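Local coordinates for possible MarR-transcriptional regulator (Streptomyces coelicolor, PDB 4B8X), which probably binds DNA as a MarR-family winged-helix transcription factor, although its specific role in the cell is unknown, at residues L33-Y38 with R110-M115; Y38-L43 with D73-S78; L43-K48 with K100-V105; L52-I57 with V81-N86. One frame throughout, in Å; residues are numbered along the deposited sequence. Where two conformers were deposited one is given.

Contact 1: L33-Y38 with R110-M115; sequences LTFARY and RDLMAM
Tyr38 lies with one face of its ring against Leu112. In this MarR-type winged-helix protein the pair joins helix 35-45 to helix 99-114. Tyr38 CB points toward the other helix. CG is anti to the backbone N (chi1 166°), which carries the ring across the gap between the helices. The near end of the ring is the more distant: Tyr38 CD2 is 4.0 Å from Leu112 CD1. Further out the methyl comes closer. Tyr38 CE1 stands 3.7 Å and Tyr38 CE2 3.6 Å from Leu112 CD1, and Tyr38 CZ has the shortest approach, 3.4 Å from the same methyl. This is a CH-pi contact. Leu112 CD1 is 3.6 Å from the ring centroid of Tyr38, 20° off the ring normal and shifted toward the hydroxyl end. At the tip, Tyr38 OH and Thr109 OG1 share a hydrogen bond, one turn before Leu112 on the same helix. The ring is therefore anchored at its polar end while its face is covered by a methyl. Val24 and Val27 of helix 5-28 and Phe117 also pack on Leu112. The same methyl serves a second ring: Leu112 CD1 meets Phe35 at the ring edge, near its plane, 4.2 Å from Phe35 CE1.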
loop_
_atom_site.group_PDB
_atom_site.type_symbol
_atom_site.label_atom_id
_atom_site.label_comp_id
_atom_site.label_asym_id
_atom_site.label_seq_id
_atom_site.Cartn_x
_atom_site.Cartn_y
_atom_site.Cartn_z
ATOM N N LEU A 33 -5.008 15.401 8.333
ATOM C CA LEU A 33 -5.380 14.020 8.045
ATOM C C LEU A 33 -4.266 13.282 7.340
ATOM O O LEU A 33 -3.419 13.901 6.715
ATOM C CB LEU A 33 -6.605 13.978 7.111
ATOM C CG LEU A 33 -7.885 14.609 7.662
ATOM C CD1 LEU A 33 -8.912 14.724 6.561
ATOM C CD2 LEU A 33 -8.425 13.806 8.828
ATOM N N THR A 34 -4.320 11.956 7.435
ATOM C CA THR A 34 -3.730 11.059 6.459
ATOM C C THR A 34 -4.857 10.485 5.614
ATOM O O THR A 34 -6.037 10.633 5.960
ATOM C CB THR A 34 -3.027 9.894 7.158
ATOM O OG1 THR A 34 -4.005 9.153 7.908
ATOM C CG2 THR A 34 -1.888 10.384 8.048
ATOM N N PHE A 35 -4.532 9.820 4.519
ATOM C CA PHE A 35 -5.581 9.295 3.680
ATOM C C PHE A 35 -6.413 8.271 4.446
ATOM O O PHE A 35 -7.620 8.209 4.278
ATOM C CB PHE A 35 -5.013 8.720 2.375
ATOM C CG PHE A 35 -6.058 8.475 1.325
ATOM C CD1 PHE A 35 -6.746 9.534 0.771
ATOM C CD2 PHE A 35 -6.326 7.215 0.869
ATOM C CE1 PHE A 35 -7.694 9.345 -0.203
ATOM C CE2 PHE A 35 -7.286 7.002 -0.104
ATOM C CZ PHE A 35 -7.964 8.073 -0.650
ATOM N N ALA A 36 -5.762 7.475 5.293
ATOM C CA ALA A 36 -6.463 6.483 6.105
ATOM C C ALA A 36 -7.516 7.160 7.008
ATOM O O ALA A 36 -8.639 6.662 7.173
ATOM C CB ALA A 36 -5.467 5.686 6.945
ATOM N N ARG A 37 -7.164 8.279 7.609
ATOM C CA ARG A 37 -8.119 8.986 8.453
ATOM C C ARG A 37 -9.244 9.618 7.641
ATOM O O ARG A 37 -10.403 9.621 8.066
ATOM C CB ARG A 37 -7.418 10.012 9.342
ATOM C CG ARG A 37 -6.452 9.331 10.309
ATOM C CD ARG A 37 -6.209 10.151 11.563
ATOM N NE ARG A 37 -5.366 11.328 11.329
ATOM C CZ ARG A 37 -4.033 11.322 11.310
ATOM N NH1 ARG A 37 -3.368 10.184 11.416
ATOM N NH2 ARG A 37 -3.370 12.452 11.128
ATOM N N TYR A 38 -8.909 10.118 6.456
ATOM C CA TYR A 38 -9.901 10.622 5.522
ATOM C C TYR A 38 -10.900 9.527 5.176
ATOM O O TYR A 38 -12.105 9.767 5.194
ATOM C CB TYR A 38 -9.188 11.177 4.276
ATOM C CG TYR A 38 -10.121 11.419 3.124
ATOM C CD1 TYR A 38 -10.893 12.579 3.080
ATOM C CD2 TYR A 38 -10.252 10.502 2.097
ATOM C CE1 TYR A 38 -11.776 12.785 2.046
ATOM C CE2 TYR A 38 -11.138 10.683 1.061
ATOM C CZ TYR A 38 -11.884 11.830 1.026
ATOM O OH TYR A 38 -12.751 12.017 -0.003
ATOM N N ARG A 110 -13.430 17.750 -1.931
ATOM C CA ARG A 110 -13.378 18.675 -3.066
ATOM C C ARG A 110 -11.954 18.816 -3.591
ATOM O O ARG A 110 -11.763 18.803 -4.804
ATOM C CB ARG A 110 -13.933 20.050 -2.715
ATOM C CG ARG A 110 -14.043 21.002 -3.897
ATOM C CD ARG A 110 -13.458 22.368 -3.571
ATOM N NE ARG A 110 -12.001 22.332 -3.611
ATOM C CZ ARG A 110 -11.278 22.438 -4.717
ATOM N NH1 ARG A 110 -11.876 22.624 -5.895
ATOM N NH2 ARG A 110 -9.953 22.382 -4.643
ATOM N N ASP A 111 -10.970 18.913 -2.698
ATOM C CA ASP A 111 -9.589 19.013 -3.134
ATOM C C ASP A 111 -9.127 17.739 -3.861
ATOM O O ASP A 111 -8.472 17.823 -4.903
ATOM C CB ASP A 111 -8.664 19.265 -1.945
ATOM C CG ASP A 111 -8.757 20.668 -1.371
ATOM O OD1 ASP A 111 -9.450 21.528 -1.947
ATOM O OD2 ASP A 111 -8.111 20.873 -0.318
ATOM N N LEU A 112 -9.446 16.566 -3.307
ATOM C CA LEU A 112 -9.063 15.284 -3.925
ATOM C C LEU A 112 -9.703 15.131 -5.306
ATOM O O LEU A 112 -9.062 14.686 -6.265
ATOM C CB LEU A 112 -9.428 14.104 -3.017
ATOM C CG LEU A 112 -8.568 14.008 -1.765
ATOM C CD1 LEU A 112 -9.286 13.210 -0.710
ATOM C CD2 LEU A 112 -7.229 13.397 -2.133
ATOM N N MET A 113 -10.977 15.502 -5.411
ATOM C CA MET A 113 -11.711 15.422 -6.683
ATOM C C MET A 113 -11.057 16.326 -7.723
ATOM O O MET A 113 -10.937 15.967 -8.885
ATOM C CB MET A 113 -13.183 15.830 -6.500
ATOM C CG MET A 113 -14.017 14.856 -5.683
ATOM S SD MET A 113 -14.438 13.331 -6.549
ATOM C CE MET A 113 -15.673 13.908 -7.702
ATOM N N ALA A 114 -10.643 17.502 -7.284
ATOM C CA ALA A 114 -10.021 18.467 -8.189
ATOM C C ALA A 114 -8.728 17.906 -8.833
ATOM O O ALA A 114 -8.392 18.269 -9.955
ATOM C CB ALA A 114 -9.732 19.777 -7.456
ATOM N N MET A 115 -7.992 17.047 -8.125
ATOM C CA MET A 115 -6.790 16.399 -8.649
ATOM C C MET A 115 -6.977 14.925 -9.014
ATOM O O MET A 115 -6.015 14.214 -9.268
ATOM C CB MET A 115 -5.578 16.589 -7.709
ATOM C CG MET A 115 -5.751 16.290 -6.226
ATOM S SD MET A 115 -5.722 14.544 -5.836
ATOM C CE MET A 115 -3.981 14.171 -6.053
#

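Contact 2: Y38-L43 with D73-S78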
loop_
_atom_site.group_PDB
_atom_site.type_symbol
_atom_site.label_atom_id
_atom_site.label_comp_id
_atom_site.label_asym_id
_atom_site.label_seq_id
_atom_site.Cartn_x
_atom_site.Cartn_y
_atom_site.Cartn_z
ATOM N N TYR A 38 -8.909 10.118 6.456
ATOM C CA TYR A 38 -9.901 10.622 5.522
ATOM C C TYR A 38 -10.900 9.527 5.176
ATOM O O TYR A 38 -12.105 9.767 5.194
ATOM C CB TYR A 38 -9.188 11.177 4.276
ATOM C CG TYR A 38 -10.121 11.419 3.124
ATOM C CD1 TYR A 38 -10.893 12.579 3.080
ATOM C CD2 TYR A 38 -10.252 10.502 2.097
ATOM C CE1 TYR A 38 -11.776 12.785 2.046
ATOM C CE2 TYR A 38 -11.138 10.683 1.061
ATOM C CZ TYR A 38 -11.884 11.830 1.026
ATOM O OH TYR A 38 -12.751 12.017 -0.003
ATOM N N GLU A 39 -10.409 8.336 4.861
ATOM C CA GLU A 39 -11.298 7.254 4.469
ATOM C C GLU A 39 -12.269 6.898 5.588
ATOM O O GLU A 39 -13.427 6.561 5.340
ATOM C CB GLU A 39 -10.513 6.021 4.053
ATOM C CG GLU A 39 -9.678 6.195 2.789
ATOM C CD GLU A 39 -8.741 5.006 2.548
ATOM O OE1 GLU A 39 -7.782 4.742 3.332
ATOM O OE2 GLU A 39 -8.967 4.333 1.551
ATOM N N ALA A 40 -11.806 6.945 6.826
ATOM C CA ALA A 40 -12.690 6.653 7.963
ATOM C C ALA A 40 -13.820 7.697 8.079
ATOM O O ALA A 40 -14.993 7.350 8.335
ATOM C CB ALA A 40 -11.891 6.570 9.252
ATOM N N LEU A 41 -13.483 8.972 7.901
ATOM C CA LEU A 41 -14.493 10.026 7.930
ATOM C C LEU A 41 -15.504 9.817 6.807
ATOM O O LEU A 41 -16.718 9.958 7.020
ATOM C CB LEU A 41 -13.890 11.410 7.786
ATOM C CG LEU A 41 -13.046 11.902 8.960
ATOM C CD1 LEU A 41 -12.353 13.208 8.638
ATOM C CD2 LEU A 41 -13.918 12.065 10.200
ATOM N N VAL A 42 -15.056 9.507 5.589
ATOM C CA VAL A 42 -15.983 9.316 4.483
ATOM C C VAL A 42 -16.935 8.157 4.836
ATOM O O VAL A 42 -18.140 8.256 4.605
ATOM C CB VAL A 42 -15.245 9.016 3.153
ATOM C CG1 VAL A 42 -16.257 8.624 2.089
ATOM C CG2 VAL A 42 -14.444 10.223 2.723
ATOM N N LEU A 43 -16.418 7.052 5.380
ATOM C CA LEU A 43 -17.253 5.929 5.745
ATOM C C LEU A 43 -18.374 6.388 6.674
ATOM O O LEU A 43 -19.538 6.006 6.525
ATOM C CB LEU A 43 -16.393 4.857 6.395
ATOM C CG LEU A 43 -17.106 3.609 6.928
ATOM C CD1 LEU A 43 -17.871 2.842 5.867
ATOM C CD2 LEU A 43 -16.104 2.693 7.632
ATOM N N ASP A 73 -8.903 7.637 17.334
ATOM C CA ASP A 73 -8.449 8.442 18.472
ATOM C C ASP A 73 -7.769 9.729 17.911
ATOM O O ASP A 73 -7.924 10.817 18.479
ATOM C CB ASP A 73 -7.626 7.611 19.494
ATOM C CG ASP A 73 -8.518 6.708 20.409
ATOM O OD1 ASP A 73 -9.752 6.640 20.240
ATOM O OD2 ASP A 73 -7.981 6.029 21.336
ATOM N N ARG A 74 -7.062 9.659 16.781
ATOM C CA ARG A 74 -6.489 10.868 16.172
ATOM C C ARG A 74 -7.580 11.803 15.606
ATOM O O ARG A 74 -7.438 13.023 15.621
ATOM C CB ARG A 74 -5.471 10.509 15.079
ATOM C CG ARG A 74 -4.217 9.792 15.572
ATOM C CD ARG A 74 -3.242 10.745 16.237
ATOM N NE ARG A 74 -3.025 11.959 15.458
ATOM C CZ ARG A 74 -1.866 12.315 14.912
ATOM N NH1 ARG A 74 -0.784 11.556 15.056
ATOM N NH2 ARG A 74 -1.792 13.445 14.227
ATOM N N LEU A 75 -8.677 11.227 15.116
ATOM C CA LEU A 75 -9.815 12.021 14.655
ATOM C C LEU A 75 -10.479 12.700 15.858
ATOM O O LEU A 75 -10.905 13.856 15.752
ATOM C CB LEU A 75 -10.822 11.189 13.857
ATOM C CG LEU A 75 -10.297 10.740 12.484
ATOM C CD1 LEU A 75 -11.216 9.668 11.891
ATOM C CD2 LEU A 75 -10.141 11.912 11.525
ATOM N N VAL A 76 -10.562 12.002 17.001
ATOM C CA VAL A 76 -11.094 12.609 18.226
ATOM C C VAL A 76 -10.179 13.756 18.671
ATOM O O VAL A 76 -10.653 14.831 19.031
ATOM C CB VAL A 76 -11.212 11.581 19.384
ATOM C CG1 VAL A 76 -11.546 12.275 20.705
ATOM C CG2 VAL A 76 -12.224 10.506 19.032
ATOM N N ARG A 77 -8.876 13.513 18.658
ATOM C CA ARG A 77 -7.916 14.537 19.060
ATOM C C ARG A 77 -8.124 15.838 18.266
ATOM O O ARG A 77 -8.016 16.952 18.807
ATOM C CB ARG A 77 -6.495 13.976 18.907
ATOM C CG ARG A 77 -5.410 14.775 19.574
ATOM C CD ARG A 77 -4.035 14.280 19.138
ATOM N NE ARG A 77 -3.768 12.867 19.423
ATOM C CZ ARG A 77 -2.619 12.249 19.120
ATOM N NH1 ARG A 77 -1.649 12.892 18.455
ATOM N NH2 ARG A 77 -2.458 10.973 19.429
ATOM N N SER A 78 -8.489 15.687 16.992
ATOM C CA SER A 78 -8.725 16.814 16.081
ATOM C C SER A 78 -10.170 17.394 16.137
ATOM O O SER A 78 -10.491 18.351 15.397
ATOM C CB SER A 78 -8.415 16.395 14.618
ATOM O OG SER A 78 -7.081 15.893 14.468
#
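Leu41 and Leu75 have almost the same torsions. In each, CG is anti to the carbonyl carbon (chi1 -69° in Leu41 and -70° in Leu75), and chi2 is extended. CB of Leu75 points toward helix 35-45, and its two methyls end against Leu41 and Ala40. Leu41 starts out to the side of helix 65-77, but its end comes nearer. The two side chains cross obliquely, and their branched ends meet. Leu75 CD2 is 3.9 Å from Leu41 CD1, and Leu75 CD1 is 4.0 Å from Leu41 CD2. The branch carbon also takes part, with Leu41 CG 3.9 Å from Leu75 CD2. Ala40 supplies a third surface: its CB faces helix 65-77, and Ala40 CB lies 4.1 Å from Leu75 CD1. All three residues are buried, and the contact is wholly apolar. It fixes the C-terminal part of helix 65-77 against helix 35-45. By its place in the winged-helix fold, helix 65-77 is probably the recognition helix of the MarR helix-turn-helix. The backbones stay well apart here, 8.4 Å between the CA atoms of Leu41 and Leu75, and leucine side chains bridge the distance. Leu33, Leu80 and Val81 pack on both leucines, while Leu61 of helix 54-61 touches Ala40. Beyond Leu75 the helix ends, and Ser78 O accepts a hydrogen bond from Lys100 NZ, a link to helix 99-114.

Contact 3: L43-K48 with K100-V105; sequences LLTFSK and KGREVV
Thr45 and Arg102 bring the two backbones nearest, 7.3 Å between their CA atoms. Segment 100-105 is regular helix throughout. Segment 43-48 runs from the end region of helix 35-45 into the chain that follows. Its closing bonds span three residues: Phe46 N donates to Leu43 O and Ser47 N to Leu44 O. Leu43 O is gripped twice, because Ser47 OG also donates to it, at 2.8 Å. The hydroxyl comes from above the carbonyl plane, 41° out of it, on the face opposite Phe46 N.

The contact joins helix 35-45 to the start of helix 99-114, which follows the wing of the winged-helix domain. Thr45 and Arg102 both also pack on Ile97 of strand 93-97. Across the contact, Thr45 does the touching with its methyl. CG2 is anti to the carbonyl carbon, while OG1 (chi1 68°) is turned back to hydrogen-bond with Val42 O. Thr45 CG2 lies 3.8 Å from Val105 CG1, a distance that holds for one of two conformers of the valine. The same CG2 is 4.1 Å from Arg102 NH1, approaching the guanidinium obliquely. Arg102 reaches past Thr45 on a chain extended from CG to NE.

Two water positions, too close to be filled together, suggest alternative bridges, each doubtful. One would accept from Arg102 NH2 and donate to Leu44 O. The other would accept from Arg102 NH1 and donate to Thr45 O. Either way a positive guanidinium sits near the carbonyl end of helix 35-45, which should suit the negative pole of that helix.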
loop_
_atom_site.group_PDB
_atom_site.type_symbol
_atom_site.label_atom_id
_atom_site.label_comp_id
_atom_site.label_asym_id
_atom_site.label_seq_id
_atom_site.Cartn_x
_atom_site.Cartn_y
_atom_site.Cartn_z
ATOM N N LEU A 43 -16.418 7.052 5.380
ATOM C CA LEU A 43 -17.253 5.929 5.745
ATOM C C LEU A 43 -18.374 6.388 6.674
ATOM O O LEU A 43 -19.538 6.006 6.525
ATOM C CB LEU A 43 -16.393 4.857 6.395
ATOM C CG LEU A 43 -17.106 3.609 6.928
ATOM C CD1 LEU A 43 -17.871 2.842 5.867
ATOM C CD2 LEU A 43 -16.104 2.693 7.632
ATOM N N LEU A 44 -18.016 7.172 7.692
ATOM C CA LEU A 44 -19.028 7.648 8.636
ATOM C C LEU A 44 -20.113 8.502 7.951
ATOM O O LEU A 44 -21.271 8.446 8.327
ATOM C CB LEU A 44 -18.366 8.382 9.799
ATOM C CG LEU A 44 -17.504 7.504 10.712
ATOM C CD1 LEU A 44 -16.805 8.387 11.730
ATOM C CD2 LEU A 44 -18.349 6.419 11.382
ATOM N N THR A 45 -19.743 9.297 6.946
ATOM C CA THR A 45 -20.716 10.125 6.240
ATOM C C THR A 45 -21.683 9.323 5.374
ATOM O O THR A 45 -22.650 9.905 4.897
ATOM C CB THR A 45 -20.082 11.253 5.402
ATOM O OG1 THR A 45 -19.360 10.698 4.297
ATOM C CG2 THR A 45 -19.190 12.161 6.220
ATOM N N PHE A 46 -21.451 8.015 5.203
ATOM C CA PHE A 46 -22.390 7.126 4.507
ATOM C C PHE A 46 -23.090 6.153 5.464
ATOM O O PHE A 46 -23.795 5.246 5.024
ATOM C CB PHE A 46 -21.687 6.384 3.365
ATOM C CG PHE A 46 -21.444 7.236 2.165
ATOM C CD1 PHE A 46 -22.466 7.535 1.288
ATOM C CD2 PHE A 46 -20.194 7.780 1.931
ATOM C CE1 PHE A 46 -22.233 8.332 0.187
ATOM C CE2 PHE A 46 -19.970 8.616 0.848
ATOM C CZ PHE A 46 -20.975 8.866 -0.031
ATOM N N SER A 47 -22.907 6.362 6.767
ATOM C CA SER A 47 -23.469 5.499 7.788
ATOM C C SER A 47 -24.619 6.222 8.465
ATOM O O SER A 47 -24.572 7.441 8.672
ATOM C CB SER A 47 -22.368 5.166 8.803
ATOM O OG SER A 47 -21.264 4.510 8.179
ATOM N N LYS A 48 -25.652 5.468 8.848
ATOM C CA LYS A 48 -26.769 6.075 9.537
ATOM C C LYS A 48 -26.280 6.850 10.775
ATOM O O LYS A 48 -25.502 6.315 11.620
ATOM C CB LYS A 48 -27.821 5.026 9.947
ATOM C CG LYS A 48 -29.073 5.664 10.559
ATOM C CD LYS A 48 -30.203 4.681 10.804
ATOM C CE LYS A 48 -31.416 5.392 11.401
ATOM N N LYS A 100 -17.764 19.416 12.733
ATOM C CA LYS A 100 -16.442 19.831 12.256
ATOM C C LYS A 100 -15.858 18.744 11.337
ATOM O O LYS A 100 -15.295 19.044 10.286
ATOM C CB LYS A 100 -15.514 20.127 13.436
ATOM C CG LYS A 100 -14.146 20.612 12.994
ATOM C CD LYS A 100 -13.241 20.839 14.193
ATOM C CE LYS A 100 -11.878 21.402 13.808
ATOM N NZ LYS A 100 -10.871 21.349 14.923
ATOM N N GLY A 101 -16.026 17.475 11.720
ATOM C CA GLY A 101 -15.619 16.354 10.874
ATOM C C GLY A 101 -16.255 16.389 9.502
ATOM O O GLY A 101 -15.596 16.153 8.480
ATOM N N ARG A 102 -17.552 16.667 9.463
ATOM C CA ARG A 102 -18.282 16.766 8.195
ATOM C C ARG A 102 -17.743 17.908 7.340
ATOM O O ARG A 102 -17.584 17.754 6.135
ATOM C CB ARG A 102 -19.780 16.935 8.479
ATOM C CG ARG A 102 -20.403 15.693 9.093
ATOM C CD ARG A 102 -21.903 15.850 9.288
ATOM N NE ARG A 102 -22.508 14.722 9.986
ATOM C CZ ARG A 102 -22.831 13.556 9.423
ATOM N NH1 ARG A 102 -22.601 13.316 8.134
ATOM N NH2 ARG A 102 -23.410 12.598 10.147
ATOM N N GLU A 103 -17.450 19.049 7.950
ATOM C CA GLU A 103 -16.899 20.184 7.219
ATOM C C GLU A 103 -15.540 19.839 6.617
ATOM O O GLU A 103 -15.249 20.168 5.455
ATOM C CB GLU A 103 -16.765 21.413 8.126
ATOM C CG GLU A 103 -18.091 21.992 8.609
ATOM C CD GLU A 103 -17.946 22.986 9.746
ATOM O OE1 GLU A 103 -16.798 23.235 10.182
ATOM O OE2 GLU A 103 -18.985 23.530 10.186
ATOM N N VAL A 104 -14.696 19.195 7.405
ATOM C CA VAL A 104 -13.358 18.852 6.946
ATOM C C VAL A 104 -13.408 17.833 5.822
ATOM O O VAL A 104 -12.731 17.998 4.793
ATOM C CB VAL A 104 -12.481 18.366 8.123
ATOM C CG1 VAL A 104 -11.222 17.668 7.620
ATOM C CG2 VAL A 104 -12.193 19.527 9.084
ATOM N N VAL A 105 -14.224 16.796 5.966
ATOM C CA VAL A 105 -14.213 15.792 4.930
ATOM C C VAL A 105 -14.824 16.363 3.617
ATOM O O VAL A 105 -14.366 15.998 2.542
ATOM C CB VAL A 105 -14.834 14.468 5.434
ATOM C CG1 VAL A 105 -16.352 14.565 5.489
ATOM C CG2 VAL A 105 -14.408 13.290 4.574
HETATM O O HOH W 1 -23.591 10.607 8.096
HETATM O O HOH W 2 -24.241 11.255 6.608
#

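Contact 4: L52-I57 with V81-N86; sequences LPMSKI and VAKRPN
Pro53 and Met54 reach Asn86 and Lys83 at the surface of the winged-helix domain. Strands 51-53 and 81-85 are the outer strands of the small antiparallel sheet, with strand 93-97 between them. The contact therefore spans the middle strand through side chains. Leu52 bonds through its backbone to Ala95 of that strand. Pro53 comes next, at the N-cap position of helix 54-61. Its ring touches the end of the asparagine amide: Pro53 CG is 4.1 Å from Asn86 ND2. Asn86 CG is anti to the backbone N (chi1 -170°), which swings the amide toward the proline. Pro53 also packs on Leu94 of the middle strand. Met54 opens the helix and points its CB at strand 81-85. It also touches Thr93 of the middle strand and Thr69 of helix 65-77. Lys83 bends at chi3 and carries NZ on to a salt bridge with Asp73 of helix 65-77. Its aliphatic part is left to meet the methionine. The two side chains run at a slant to each other. Met54 has a second conformer, so the distance between them applies to one of the two. In that conformer the sulfur crosses the lysine chain, and Met54 SD lies 4.1 Å from Lys83 CD.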
loop_
_atom_site.group_PDB
_atom_site.type_symbol
_atom_site.label_atom_id
_atom_site.label_comp_id
_atom_site.label_asym_id
_atom_site.label_seq_id
_atom_site.Cartn_x
_atom_site.Cartn_y
_atom_site.Cartn_z
ATOM N N LEU A 52 -20.698 4.473 13.577
ATOM C CA LEU A 52 -20.434 3.043 13.376
ATOM C C LEU A 52 -19.698 2.469 14.566
ATOM O O LEU A 52 -18.848 3.147 15.152
ATOM C CB LEU A 52 -19.553 2.795 12.160
ATOM C CG LEU A 52 -20.174 2.695 10.782
ATOM C CD1 LEU A 52 -19.044 2.242 9.856
ATOM C CD2 LEU A 52 -21.361 1.741 10.690
ATOM N N PRO A 53 -19.941 1.194 14.882
ATOM C CA PRO A 53 -19.071 0.541 15.858
ATOM C C PRO A 53 -17.639 0.430 15.316
ATOM O O PRO A 53 -17.446 0.233 14.107
ATOM C CB PRO A 53 -19.689 -0.853 16.014
ATOM C CG PRO A 53 -21.092 -0.721 15.504
ATOM C CD PRO A 53 -21.026 0.309 14.422
ATOM N N MET A 54 -16.659 0.524 16.199
ATOM C CA MET A 54 -15.281 0.477 15.758
ATOM C C MET A 54 -14.952 -0.884 15.105
ATOM O O MET A 54 -14.142 -0.929 14.162
ATOM C CB MET A 54 -14.338 0.889 16.900
ATOM C CG MET A 54 -14.486 2.366 17.262
ATOM S SD MET A 54 -13.535 2.916 18.693
ATOM C CE MET A 54 -11.876 2.662 18.068
ATOM N N SER A 55 -15.617 -1.955 15.524
ATOM C CA SER A 55 -15.379 -3.266 14.916
ATOM C C SER A 55 -15.797 -3.233 13.448
ATOM O O SER A 55 -15.133 -3.801 12.583
ATOM C CB SER A 55 -16.134 -4.368 15.660
ATOM O OG SER A 55 -17.517 -4.082 15.742
ATOM N N LYS A 56 -16.899 -2.545 13.180
ATOM C CA LYS A 56 -17.419 -2.417 11.833
ATOM C C LYS A 56 -16.534 -1.526 10.959
ATOM O O LYS A 56 -16.335 -1.801 9.769
ATOM C CB LYS A 56 -18.849 -1.870 11.857
ATOM N N ILE A 57 -15.968 -0.472 11.544
ATOM C CA ILE A 57 -15.026 0.347 10.813
ATOM C C ILE A 57 -13.810 -0.492 10.368
ATOM O O ILE A 57 -13.369 -0.408 9.228
ATOM C CB ILE A 57 -14.556 1.534 11.675
ATOM C CG1 ILE A 57 -15.723 2.502 11.988
ATOM C CG2 ILE A 57 -13.426 2.272 10.967
ATOM C CD1 ILE A 57 -15.410 3.567 13.034
ATOM N N VAL A 81 -14.356 13.465 15.302
ATOM C CA VAL A 81 -15.140 12.330 15.692
ATOM C C VAL A 81 -15.286 12.400 17.223
ATOM O O VAL A 81 -14.436 12.979 17.910
ATOM C CB VAL A 81 -14.412 11.021 15.270
ATOM C CG1 VAL A 81 -14.948 9.775 15.991
ATOM C CG2 VAL A 81 -14.476 10.879 13.757
ATOM N N ALA A 82 -16.365 11.815 17.719
ATOM C CA ALA A 82 -16.590 11.559 19.134
ATOM C C ALA A 82 -16.858 10.069 19.359
ATOM O O ALA A 82 -17.408 9.401 18.518
ATOM C CB ALA A 82 -17.774 12.392 19.626
ATOM N N LYS A 83 -16.422 9.543 20.502
ATOM C CA LYS A 83 -16.667 8.159 20.891
ATOM C C LYS A 83 -17.666 8.068 22.034
ATOM O O LYS A 83 -17.732 8.956 22.898
ATOM C CB LYS A 83 -15.358 7.534 21.400
ATOM C CG LYS A 83 -14.282 7.440 20.335
ATOM C CD LYS A 83 -13.177 6.473 20.714
ATOM C CE LYS A 83 -12.678 6.724 22.112
ATOM N NZ LYS A 83 -11.403 6.005 22.364
ATOM N N ARG A 84 -18.396 6.956 22.071
ATOM C CA ARG A 84 -19.218 6.596 23.219
ATOM C C ARG A 84 -19.413 5.099 23.226
ATOM O O ARG A 84 -19.239 4.440 22.210
ATOM C CB ARG A 84 -20.579 7.280 23.162
ATOM C CG ARG A 84 -20.580 8.751 23.543
ATOM C CD ARG A 84 -20.015 9.029 24.934
ATOM N NE ARG A 84 -20.424 10.361 25.365
ATOM C CZ ARG A 84 -19.908 11.489 24.897
ATOM N NH1 ARG A 84 -18.948 11.457 23.984
ATOM N NH2 ARG A 84 -20.364 12.654 25.331
ATOM N N PRO A 85 -19.771 4.537 24.389
ATOM C CA PRO A 85 -19.988 3.103 24.415
ATOM C C PRO A 85 -21.200 2.732 23.547
ATOM O O PRO A 85 -22.164 3.490 23.440
ATOM C CB PRO A 85 -20.248 2.789 25.898
ATOM C CG PRO A 85 -20.411 4.082 26.583
ATOM C CD PRO A 85 -19.843 5.157 25.726
ATOM N N ASN A 86 -21.158 1.544 22.977
ATOM C CA ASN A 86 -22.269 1.022 22.212
ATOM C C ASN A 86 -23.347 0.492 23.163
ATOM O O ASN A 86 -23.074 -0.428 23.926
ATOM C CB ASN A 86 -21.736 -0.106 21.334
ATOM C CG ASN A 86 -22.738 -0.597 20.310
ATOM O OD1 ASN A 86 -23.933 -0.310 20.387
ATOM N ND2 ASN A 86 -22.244 -1.358 19.342
#

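In the fold
Contacts 1, 2 and 3 all use helix 35-45, which packs on helix 99-114 near both of its ends and on helix 65-77 between them. Contacts 2 and 3 are close, about 9 Å between centres, and Val42 CG2 meets Val105 CG2 at 3.6 Å. Contacts 1 and 2 share Tyr38 and join where Leu33 CD2 touches Leu75 CD2 at 3.7 Å. Contact 4, where strand 81-85 of the wing meets the start of helix 54-61, lies about 22 Å from contact 1, centre to centre. Val81 CG2 ties it to contact 2, 3.7 Å from Leu75 CB, and to contact 3, 4.0 Å from Leu44 CD1. Through Val81 the wing strand thus touches the probable recognition helix.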